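Alginate lyase (Chitinophaga sp. MD30, PDB 6KCW) cleaves the polysaccharide alginate as a bacterial lyase of polysaccharide lyase family 36. Local coordinates at residues V92-S97 against D233-R238; I64-S67 against E71-L74; G31-S36 against M209-F214; A181-I184 against T189-D192. All blocks are in the same frame, centred on the assembly; numbering follows the deposited sequence.

Contact 1. Residues V92-S97 against D233-R238; sequences VGFGFS and DNLVLR. With CA (calcium ion), chain C.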
loop_
_atom_site.group_PDB
_atom_site.type_symbol
_atom_site.label_atom_id
_atom_site.label_comp_id
_atom_site.label_asym_id
_atom_site.label_seq_id
_atom_site.Cartn_x
_atom_site.Cartn_y
_atom_site.Cartn_z
ATOM N N VAL A 92 3.885 -0.581 -3.031
ATOM C CA VAL A 92 3.076 -0.060 -4.131
ATOM C C VAL A 92 1.629 0.047 -3.663
ATOM O O VAL A 92 1.163 -0.749 -2.855
ATOM C CB VAL A 92 3.199 -0.963 -5.388
ATOM C CG1 VAL A 92 2.691 -2.375 -5.100
ATOM C CG2 VAL A 92 2.472 -0.355 -6.581
ATOM N N GLY A 93 0.925 1.058 -4.162
ATOM C CA GLY A 93 -0.517 1.141 -3.993
ATOM C C GLY A 93 -0.978 1.506 -2.589
ATOM O O GLY A 93 -0.213 1.887 -1.718
ATOM N N PHE A 94 -2.278 1.344 -2.387
ATOM C CA PHE A 94 -2.981 1.859 -1.224
ATOM C C PHE A 94 -3.324 0.727 -0.268
ATOM O O PHE A 94 -3.888 -0.289 -0.681
ATOM C CB PHE A 94 -4.247 2.596 -1.665
ATOM C CG PHE A 94 -3.963 3.857 -2.445
ATOM C CD1 PHE A 94 -3.684 3.801 -3.797
ATOM C CD2 PHE A 94 -3.954 5.091 -1.812
ATOM C CE1 PHE A 94 -3.415 4.959 -4.511
ATOM C CE2 PHE A 94 -3.689 6.252 -2.516
ATOM C CZ PHE A 94 -3.409 6.193 -3.864
ATOM N N GLY A 95 -2.959 0.904 1.003
ATOM C CA GLY A 95 -3.272 -0.047 2.044
ATOM C C GLY A 95 -3.787 0.620 3.305
ATOM O O GLY A 95 -4.222 1.775 3.280
ATOM N N PHE A 96 -3.728 -0.101 4.424
ATOM C CA PHE A 96 -4.296 0.363 5.680
ATOM C C PHE A 96 -3.322 0.092 6.808
ATOM O O PHE A 96 -2.449 -0.775 6.706
ATOM C CB PHE A 96 -5.639 -0.317 5.987
ATOM C CG PHE A 96 -6.732 0.028 5.005
ATOM C CD1 PHE A 96 -7.392 1.246 5.085
ATOM C CD2 PHE A 96 -7.101 -0.865 4.009
ATOM C CE1 PHE A 96 -8.401 1.569 4.183
ATOM C CE2 PHE A 96 -8.116 -0.552 3.108
ATOM C CZ PHE A 96 -8.769 0.664 3.200
ATOM N N SER A 97 -3.497 0.843 7.896
ATOM C CA SER A 97 -2.706 0.684 9.103
ATOM C C SER A 97 -3.618 0.679 10.320
ATOM O O SER A 97 -4.394 1.616 10.525
ATOM C CB SER A 97 -1.709 1.812 9.253
ATOM O OG SER A 97 -2.436 2.940 9.682
ATOM N N ASP A 233 -4.754 4.946 -10.552
ATOM C CA ASP A 233 -5.988 5.533 -11.055
ATOM C C ASP A 233 -7.174 4.970 -10.282
ATOM O O ASP A 233 -7.109 3.873 -9.712
ATOM C CB ASP A 233 -6.160 5.257 -12.552
ATOM C CG ASP A 233 -7.020 6.296 -13.243
ATOM O OD1 ASP A 233 -7.733 7.041 -12.534
ATOM O OD2 ASP A 233 -6.971 6.362 -14.494
ATOM N N ASN A 234 -8.261 5.748 -10.267
ATOM C CA ASN A 234 -9.586 5.253 -9.898
ATOM C C ASN A 234 -9.638 4.752 -8.456
ATOM O O ASN A 234 -10.154 3.667 -8.175
ATOM C CB ASN A 234 -10.035 4.158 -10.867
ATOM C CG ASN A 234 -10.175 4.666 -12.289
ATOM O OD1 ASN A 234 -10.790 5.700 -12.524
ATOM N ND2 ASN A 234 -9.592 3.949 -13.243
ATOM N N LEU A 235 -9.129 5.566 -7.531
ATOM C CA LEU A 235 -9.096 5.199 -6.123
ATOM C C LEU A 235 -10.473 5.377 -5.499
ATOM O O LEU A 235 -11.023 6.481 -5.507
ATOM C CB LEU A 235 -8.075 6.050 -5.370
ATOM C CG LEU A 235 -8.135 5.836 -3.850
ATOM C CD1 LEU A 235 -7.662 4.435 -3.455
ATOM C CD2 LEU A 235 -7.352 6.897 -3.115
ATOM N N VAL A 236 -11.020 4.302 -4.937
ATOM C CA VAL A 236 -12.288 4.353 -4.210
ATOM C C VAL A 236 -12.044 3.795 -2.815
ATOM O O VAL A 236 -11.707 2.616 -2.656
ATOM C CB VAL A 236 -13.410 3.591 -4.929
ATOM C CG1 VAL A 236 -14.699 3.699 -4.135
ATOM C CG2 VAL A 236 -13.607 4.151 -6.329
ATOM N N LEU A 237 -12.204 4.640 -1.806
ATOM C CA LEU A 237 -12.035 4.254 -0.414
ATOM C C LEU A 237 -13.381 4.321 0.285
ATOM O O LEU A 237 -14.162 5.244 0.046
ATOM C CB LEU A 237 -11.029 5.178 0.290
ATOM C CG LEU A 237 -10.841 5.101 1.800
ATOM C CD1 LEU A 237 -9.845 4.025 2.143
ATOM C CD2 LEU A 237 -10.362 6.429 2.357
ATOM N N ARG A 238 -13.655 3.357 1.165
ATOM C CA ARG A 238 -14.929 3.369 1.876
ATOM C C ARG A 238 -14.806 2.755 3.262
ATOM O O ARG A 238 -14.437 1.583 3.403
ATOM C CB ARG A 238 -16.005 2.643 1.077
ATOM C CG ARG A 238 -17.376 2.855 1.646
ATOM C CD ARG A 238 -18.417 2.421 0.660
ATOM N NE ARG A 238 -18.624 0.980 0.682
ATOM C CZ ARG A 238 -19.453 0.372 1.523
ATOM N NH1 ARG A 238 -20.115 1.107 2.413
ATOM N NH2 ARG A 238 -19.614 -0.959 1.481
HETATM CA CA CA C . -8.231 8.705 -14.303
HETATM O O HOH W 1 -8.477 8.693 -16.418
HETATM O O HOH W 2 -10.513 7.318 -14.260
#

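Contact 2. Residues I64-S67 against E71-L74; sequences IDVS and EYEL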
loop_
_atom_site.group_PDB
_atom_site.type_symbol
_atom_site.label_atom_id
_atom_site.label_comp_id
_atom_site.label_asym_id
_atom_site.label_seq_id
_atom_site.Cartn_x
_atom_site.Cartn_y
_atom_site.Cartn_z
ATOM N N ILE A 64 -2.549 8.681 4.987
ATOM C CA ILE A 64 -3.752 9.504 4.976
ATOM C C ILE A 64 -4.605 9.114 6.173
ATOM O O ILE A 64 -5.133 8.000 6.243
ATOM C CB ILE A 64 -4.540 9.367 3.674
ATOM C CG1 ILE A 64 -3.683 9.763 2.476
ATOM C CG2 ILE A 64 -5.752 10.262 3.731
ATOM C CD1 ILE A 64 -2.954 8.617 1.829
ATOM N N ASP A 65 -4.739 10.043 7.108
ATOM C CA ASP A 65 -5.621 9.897 8.256
ATOM C C ASP A 65 -7.074 9.702 7.813
ATOM O O ASP A 65 -7.672 10.587 7.191
ATOM C CB ASP A 65 -5.482 11.157 9.103
ATOM C CG ASP A 65 -5.886 10.964 10.529
ATOM O OD1 ASP A 65 -6.530 9.947 10.841
ATOM O OD2 ASP A 65 -5.556 11.864 11.331
ATOM N N VAL A 66 -7.645 8.541 8.121
ATOM C CA VAL A 66 -9.039 8.277 7.785
ATOM C C VAL A 66 -9.818 8.119 9.080
ATOM O O VAL A 66 -9.260 7.861 10.149
ATOM C CB VAL A 66 -9.226 7.035 6.891
ATOM C CG1 VAL A 66 -8.371 7.141 5.636
ATOM C CG2 VAL A 66 -8.912 5.761 7.683
ATOM N N SER A 67 -11.126 8.312 8.977
ATOM C CA SER A 67 -11.990 8.120 10.126
ATOM C C SER A 67 -11.822 6.703 10.645
ATOM O O SER A 67 -11.865 5.742 9.873
ATOM C CB SER A 67 -13.435 8.388 9.736
ATOM O OG SER A 67 -14.306 8.019 10.776
ATOM N N GLU A 71 -13.963 -1.850 9.871
ATOM C CA GLU A 71 -14.091 -2.471 8.556
ATOM C C GLU A 71 -13.867 -1.449 7.459
ATOM O O GLU A 71 -14.575 -0.439 7.387
ATOM C CB GLU A 71 -15.464 -3.102 8.351
ATOM C CG GLU A 71 -15.534 -4.518 8.812
ATOM C CD GLU A 71 -16.240 -4.620 10.126
ATOM O OE1 GLU A 71 -16.492 -5.762 10.566
ATOM O OE2 GLU A 71 -16.560 -3.558 10.710
ATOM N N TYR A 72 -12.918 -1.745 6.578
ATOM C CA TYR A 72 -12.499 -0.814 5.547
ATOM C C TYR A 72 -12.228 -1.586 4.268
ATOM O O TYR A 72 -11.952 -2.790 4.283
ATOM C CB TYR A 72 -11.247 -0.014 5.968
ATOM C CG TYR A 72 -11.549 1.435 6.297
ATOM C CD1 TYR A 72 -11.703 2.379 5.278
ATOM C CD2 TYR A 72 -11.723 1.853 7.617
ATOM C CE1 TYR A 72 -11.991 3.710 5.562
ATOM C CE2 TYR A 72 -12.018 3.175 7.918
ATOM C CZ TYR A 72 -12.144 4.104 6.883
ATOM O OH TYR A 72 -12.441 5.424 7.156
ATOM N N GLU A 73 -12.322 -0.870 3.149
ATOM C CA GLU A 73 -11.944 -1.438 1.871
ATOM C C GLU A 73 -11.431 -0.316 0.999
ATOM O O GLU A 73 -11.697 0.860 1.258
ATOM C CB GLU A 73 -13.121 -2.137 1.187
ATOM C CG GLU A 73 -14.182 -1.154 0.791
ATOM C CD GLU A 73 -15.259 -1.782 -0.001
ATOM O OE1 GLU A 73 -15.158 -2.999 -0.267
ATOM O OE2 GLU A 73 -16.211 -1.058 -0.357
ATOM N N LEU A 74 -10.694 -0.681 -0.047
ATOM C CA LEU A 74 -10.389 0.294 -1.086
ATOM C C LEU A 74 -10.164 -0.439 -2.399
ATOM O O LEU A 74 -9.987 -1.661 -2.433
ATOM C CB LEU A 74 -9.183 1.186 -0.715
ATOM C CG LEU A 74 -7.831 0.625 -0.267
ATOM C CD1 LEU A 74 -7.003 0.133 -1.455
ATOM C CD2 LEU A 74 -7.067 1.693 0.490
#

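Contact 3. Residues G31-S36 against M209-F214; sequences GGWNQS and MTFHTF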
loop_
_atom_site.group_PDB
_atom_site.type_symbol
_atom_site.label_atom_id
_atom_site.label_comp_id
_atom_site.label_asym_id
_atom_site.label_seq_id
_atom_site.Cartn_x
_atom_site.Cartn_y
_atom_site.Cartn_z
ATOM N N GLY A 31 0.334 14.053 4.791
ATOM C CA GLY A 31 1.438 14.719 5.453
ATOM C C GLY A 31 2.854 14.281 5.128
ATOM O O GLY A 31 3.755 14.430 5.965
ATOM N N GLY A 32 3.084 13.750 3.932
ATOM C CA GLY A 32 4.445 13.422 3.557
ATOM C C GLY A 32 4.757 13.757 2.118
ATOM O O GLY A 32 5.839 13.437 1.610
ATOM N N TRP A 33 3.813 14.431 1.464
ATOM C CA TRP A 33 3.834 14.543 0.016
ATOM C C TRP A 33 5.043 15.327 -0.480
ATOM O O TRP A 33 5.434 16.348 0.092
ATOM C CB TRP A 33 2.549 15.206 -0.476
ATOM C CG TRP A 33 2.123 14.689 -1.776
ATOM C CD1 TRP A 33 2.550 15.107 -2.997
ATOM C CD2 TRP A 33 1.181 13.637 -2.011
ATOM N NE1 TRP A 33 1.921 14.390 -3.988
ATOM C CE2 TRP A 33 1.077 13.476 -3.409
ATOM C CE3 TRP A 33 0.408 12.822 -1.182
ATOM C CZ2 TRP A 33 0.237 12.526 -3.993
ATOM C CZ3 TRP A 33 -0.431 11.880 -1.769
ATOM C CH2 TRP A 33 -0.504 11.741 -3.158
ATOM N N ASN A 34 5.611 14.842 -1.581
ATOM C CA ASN A 34 6.768 15.435 -2.240
ATOM C C ASN A 34 6.324 15.685 -3.680
ATOM O O ASN A 34 6.443 14.791 -4.526
ATOM C CB ASN A 34 7.970 14.502 -2.147
ATOM C CG ASN A 34 9.237 15.125 -2.660
ATOM O OD1 ASN A 34 9.222 15.913 -3.607
ATOM N ND2 ASN A 34 10.361 14.752 -2.054
ATOM N N GLN A 35 5.821 16.897 -3.952
ATOM C CA GLN A 35 5.253 17.207 -5.260
ATOM C C GLN A 35 6.237 16.977 -6.393
ATOM O O GLN A 35 5.826 16.983 -7.563
ATOM C CB GLN A 35 4.751 18.655 -5.307
ATOM C CG GLN A 35 5.271 19.548 -4.213
ATOM C CD GLN A 35 4.842 20.991 -4.392
ATOM O OE1 GLN A 35 4.591 21.445 -5.512
ATOM N NE2 GLN A 35 4.766 21.726 -3.286
ATOM N N SER A 36 7.514 16.767 -6.074
ATOM C CA SER A 36 8.517 16.458 -7.080
ATOM C C SER A 36 8.358 15.053 -7.646
ATOM O O SER A 36 8.941 14.756 -8.696
ATOM C CB SER A 36 9.911 16.639 -6.464
ATOM O OG SER A 36 10.944 16.535 -7.426
ATOM N N MET A 209 -5.115 5.306 5.907
ATOM C CA MET A 209 -4.813 4.656 4.642
ATOM C C MET A 209 -3.369 4.964 4.239
ATOM O O MET A 209 -2.939 6.124 4.266
ATOM C CB MET A 209 -5.799 5.120 3.565
ATOM C CG MET A 209 -5.484 4.595 2.185
ATOM S SD MET A 209 -6.514 5.271 0.874
ATOM C CE MET A 209 -6.037 6.993 0.872
ATOM N N THR A 210 -2.618 3.921 3.895
ATOM C CA THR A 210 -1.242 4.072 3.458
ATOM C C THR A 210 -1.187 4.222 1.948
ATOM O O THR A 210 -1.862 3.502 1.212
ATOM C CB THR A 210 -0.392 2.872 3.869
ATOM O OG1 THR A 210 -0.906 1.689 3.251
ATOM C CG2 THR A 210 -0.386 2.692 5.395
ATOM N N PHE A 211 -0.372 5.164 1.491
ATOM C CA PHE A 211 -0.073 5.345 0.068
ATOM C C PHE A 211 1.446 5.318 -0.042
ATOM O O PHE A 211 2.104 6.362 -0.029
ATOM C CB PHE A 211 -0.668 6.632 -0.479
ATOM C CG PHE A 211 -0.398 6.844 -1.937
ATOM C CD1 PHE A 211 -0.214 5.758 -2.784
ATOM C CD2 PHE A 211 -0.311 8.128 -2.468
ATOM C CE1 PHE A 211 0.045 5.951 -4.131
ATOM C CE2 PHE A 211 -0.055 8.328 -3.815
ATOM C CZ PHE A 211 0.130 7.239 -4.644
ATOM N N HIS A 212 2.001 4.112 -0.121
ATOM C CA HIS A 212 3.444 3.916 -0.103
ATOM C C HIS A 212 3.909 3.469 -1.481
ATOM O O HIS A 212 3.461 2.428 -1.983
ATOM C CB HIS A 212 3.844 2.902 0.972
ATOM C CG HIS A 212 3.621 3.391 2.370
ATOM N ND1 HIS A 212 4.059 2.703 3.476
ATOM C CD2 HIS A 212 3.005 4.502 2.838
ATOM C CE1 HIS A 212 3.720 3.364 4.568
ATOM N NE2 HIS A 212 3.074 4.457 4.208
ATOM N N THR A 213 4.780 4.277 -2.097
ATOM C CA THR A 213 5.444 3.951 -3.359
ATOM C C THR A 213 6.931 4.195 -3.154
ATOM O O THR A 213 7.398 5.329 -3.299
ATOM C CB THR A 213 4.926 4.787 -4.514
ATOM O OG1 THR A 213 3.492 4.753 -4.533
ATOM C CG2 THR A 213 5.463 4.242 -5.836
ATOM N N PHE A 214 7.672 3.142 -2.809
ATOM C CA PHE A 214 9.105 3.282 -2.593
ATOM C C PHE A 214 9.786 1.930 -2.757
ATOM O O PHE A 214 9.159 0.872 -2.636
ATOM C CB PHE A 214 9.403 3.889 -1.221
ATOM C CG PHE A 214 9.054 3.000 -0.051
ATOM C CD1 PHE A 214 7.763 2.973 0.466
ATOM C CD2 PHE A 214 10.042 2.229 0.571
ATOM C CE1 PHE A 214 7.461 2.185 1.570
ATOM C CE2 PHE A 214 9.746 1.432 1.663
ATOM C CZ PHE A 214 8.455 1.409 2.167
#

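Contact 4. Residues A181-I184 against T189-D192; sequences AQII and TVLD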
loop_
_atom_site.group_PDB
_atom_site.type_symbol
_atom_site.label_atom_id
_atom_site.label_comp_id
_atom_site.label_asym_id
_atom_site.label_seq_id
_atom_site.Cartn_x
_atom_site.Cartn_y
_atom_site.Cartn_z
ATOM N N ALA A 181 -7.613 -9.917 6.638
ATOM C CA ALA A 181 -6.775 -9.217 5.664
ATOM C C ALA A 181 -7.012 -9.820 4.286
ATOM O O ALA A 181 -6.853 -11.031 4.106
ATOM C CB ALA A 181 -5.291 -9.312 6.048
ATOM N N GLN A 182 -7.373 -8.992 3.311
ATOM C CA GLN A 182 -7.717 -9.504 1.990
ATOM C C GLN A 182 -7.143 -8.614 0.899
ATOM O O GLN A 182 -7.248 -7.385 0.972
ATOM C CB GLN A 182 -9.236 -9.614 1.824
ATOM C CG GLN A 182 -9.708 -10.060 0.434
ATOM C CD GLN A 182 -11.229 -10.078 0.307
ATOM O OE1 GLN A 182 -11.827 -9.195 -0.313
ATOM N NE2 GLN A 182 -11.856 -11.086 0.895
ATOM N N ILE A 183 -6.558 -9.246 -0.124
ATOM C CA ILE A 183 -6.109 -8.571 -1.341
ATOM C C ILE A 183 -6.654 -9.312 -2.557
ATOM O O ILE A 183 -6.433 -10.518 -2.702
ATOM C CB ILE A 183 -4.576 -8.502 -1.430
ATOM C CG1 ILE A 183 -4.002 -7.676 -0.274
ATOM C CG2 ILE A 183 -4.157 -7.920 -2.790
ATOM C CD1 ILE A 183 -2.519 -7.776 -0.162
ATOM N N ILE A 184 -7.330 -8.585 -3.444
ATOM C CA ILE A 184 -7.909 -9.142 -4.668
ATOM C C ILE A 184 -7.345 -8.361 -5.848
ATOM O O ILE A 184 -7.463 -7.131 -5.894
ATOM C CB ILE A 184 -9.450 -9.076 -4.663
ATOM C CG1 ILE A 184 -10.027 -9.547 -3.324
ATOM C CG2 ILE A 184 -10.026 -9.913 -5.806
ATOM C CD1 ILE A 184 -9.952 -11.051 -3.101
ATOM N N THR A 189 -8.294 -13.891 -6.006
ATOM C CA THR A 189 -7.862 -13.817 -4.613
ATOM C C THR A 189 -6.348 -13.996 -4.501
ATOM O O THR A 189 -5.789 -15.000 -4.954
ATOM C CB THR A 189 -8.578 -14.875 -3.773
ATOM O OG1 THR A 189 -9.971 -14.556 -3.692
ATOM C CG2 THR A 189 -8.012 -14.947 -2.349
ATOM N N VAL A 190 -5.683 -13.022 -3.894
ATOM C CA VAL A 190 -4.257 -13.154 -3.618
ATOM C C VAL A 190 -4.125 -13.619 -2.182
ATOM O O VAL A 190 -3.516 -14.659 -1.897
ATOM C CB VAL A 190 -3.504 -11.833 -3.847
ATOM C CG1 VAL A 190 -2.004 -12.048 -3.711
ATOM C CG2 VAL A 190 -3.846 -11.273 -5.215
ATOM N N LEU A 191 -4.706 -12.851 -1.269
ATOM C CA LEU A 191 -4.724 -13.179 0.146
ATOM C C LEU A 191 -6.129 -12.927 0.658
ATOM O O LEU A 191 -6.683 -11.846 0.427
ATOM C CB LEU A 191 -3.717 -12.338 0.932
ATOM C CG LEU A 191 -3.777 -12.507 2.451
ATOM C CD1 LEU A 191 -3.194 -13.853 2.854
ATOM C CD2 LEU A 191 -3.061 -11.364 3.175
ATOM N N ASP A 192 -6.703 -13.919 1.344
ATOM C CA ASP A 192 -7.994 -13.739 2.013
ATOM C C ASP A 192 -7.962 -14.630 3.254
ATOM O O ASP A 192 -8.376 -15.789 3.212
ATOM C CB ASP A 192 -9.163 -14.076 1.090
ATOM C CG ASP A 192 -10.508 -14.081 1.815
ATOM O OD1 ASP A 192 -10.655 -13.359 2.824
ATOM O OD2 ASP A 192 -11.422 -14.821 1.378
#

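Contact 1. Residues V92-S97 against D233-R238
The Phe94 ring is held between two groups: Leu235 lies over one face and the ring of Phe211 stacks on the other. On the Leu235 side CD1 lies over the face, offset toward the rim, 4.0 Å from the Phe94 centroid and 16° off the normal, a CH-pi contact. The second methyl, CD2, reaches toward the rim and meets Phe94 CE2 at 3.8 Å. Leu235 can lay both methyls against the ring because CG is anti to the backbone N (chi1 172°), which swings the isobutyl group across the space between the two sheets. Phe96 is approached differently. Leu237 CD1 comes to the edge of its ring, near the ring plane, 3.5 Å from Phe96 CE1; Tyr72 meets this ring with the planes at about 45°. The contact is thus wholly apolar, made by four buried side chains. The chain of 233-238 carries a different chemistry at its start, where Asp233 points away from the phenylalanines. Its carboxylate grips the calcium ion with both oxygens, OD1 at 2.5 Å and OD2 at 2.7 Å, and Asn9, Asn11, Gly43 and two waters complete the site. The same strand thus turns Leu235 and Leu237 to the phenylalanines and, at Asp233, a carboxylate to the metal. Strand 94-99 pairs with 113-122 and 206-215 in one sheet, strand 228-241 with 71-80 and 44-49 in the other, and Leu74 and Met209 pack beside the leucine-phenylalanine pairs where the two sheets face each other.

Contact 2. Residues I64-S67 against E71-L74
Tyr72 reaches across to Val66 and Ser67 with the far end of its ring. From CB, which points toward 64-67, the side chain leaves with chi1 at -107°, away from the usual staggered positions, and this turn carries the phenol across the gap. Along the ring, CE2 comes within 3.2 Å of Ser67 O, so the carbonyl oxygen lies at the ring edge, near its plane. CZ meets the CG2 methyl of Val66 at 3.7 Å, the methyl approaching obliquely. At the tip, OH donates a hydrogen bond to Ser67 O at 2.8 Å, arriving in the carbonyl plane on a lone pair, with a C=O...O angle of 135°. Val66 CB and CG2 also press against this hydroxyl, each 3.6 Å from Tyr72 OH, so the polar tip is flanked by an aliphatic branch. A phenylalanine in place of Tyr72 would probably leave Ser67 O without this donor and the ring end freer to shift beside Val66. The hydroxyl of Ser67 serves another partner, Lys239 of strand 228-241. Strands 60-69 and 71-80 follow each other closely in the chain but lie in different sheets, so the phenol spans the gap where the chain passes from one sheet to the other. One directed bond from a buried tyrosine to a backbone carbonyl, with apolar contact beside it, gives the hydroxyl a backbone acceptor and probably helps to fix the ring end.

Contact 3. Residues G31-S36 against M209-F214
Trp33 meets Phe211 with the outer corner of its six-membered ring: CH2 lies 3.5 Å from Phe211 CE2, and CZ3 is 3.8 Å from Phe211 CD2. For the phenylalanine this is an approach at the ring edge. The two planes stand at 44° with centroids 5.7 Å apart, an oblique aromatic pair. A chi1 of -179° sends the Phe211 ring straight out from its strand toward the loop. The contact brings the loop between helix 20-27 and strand 38-41 against the inward side of strand 206-215, consistent with the concanavalin-like beta-sandwich of its family. Phe211 is met edge-to-face by Tyr232 and lined by Leu45 and Val47, so its ring joins the aromatic core between the sheets. On the loop side, Leu60 and Ala23 pack on the indole, whose NE1 is hydrogen-bonded to Ser38 OG. Without the indole of Trp33, as with an alanine here, the CD2-CE2 edge of Phe211 would probably face a gap and the Ser38 hydroxyl would lose its NE1 partner.

Contact 4. Residues A181-I184 against T189-D192
Two backbone N-H groups grip the carbonyl oxygen of Ile183. Val190 N approaches nearly along the C=O axis at 2.9 Å from Ile183 O, while Leu191 N, 3.2 Å from the same oxygen, comes in on a lone pair in the carbonyl plane. The return bond is the shortest, Ile183 N to Leu191 O at 2.7 Å. Two successive residues thus face one, and the backbone of Val190, with phi -97° and psi -56°, leaves the extended region to make room for the extra residue. Ile183 and Leu191 put their side chains on one face of the hairpin, against Pro132. Val190 packs there too, its CB 4.1 Å from Ile183 CG2. The other face carries Gln182, Ile184, Thr189 and Asp192. Here Gln182 and Asp192 run side by side in the same direction, and the fully extended glutamine chain brings NE2 to Asp192 OD1 in a weak hydrogen bond of 3.2 Å. Amide and carboxylate are turned almost perpendicular, 86° apart. The stronger partner of this oxygen is Arg180, which forms a salt bridge with it, so the glutamine adds a secondary hold. Farther along, Ile184 lays CD1 over Thr189, 3.6 Å from its OG1. Strand 179-185 continues the sheet through 162-170, and with 188-195 it forms an antiparallel hairpin whose register shift, with Val190 and Leu191 both opposite Ile183, is that of a classic beta bulge.

In the fold
Contacts 1, 2 and 3 meet in the interior of the sandwich, with contacts 1 and 2 centred about 9 Å apart and contacts 1 and 3 about 12 Å apart. Leu74 of contact 2 packs on Phe96 of contact 1, its CD2 3.4 Å from Phe96 CZ, and also reaches Met209 of contact 3. A probable hydrogen bond of 2.7 Å from Ile64 N to Met209 O joins contacts 2 and 3. The calcium ion belongs to contact 1; the side chain of Phe211 in contact 3 is about 13 Å from it. Contact 4 stands apart: its nearest atoms are about 7 Å from contacts 1 and 2, and its centre about 23 Å from that of contact 3.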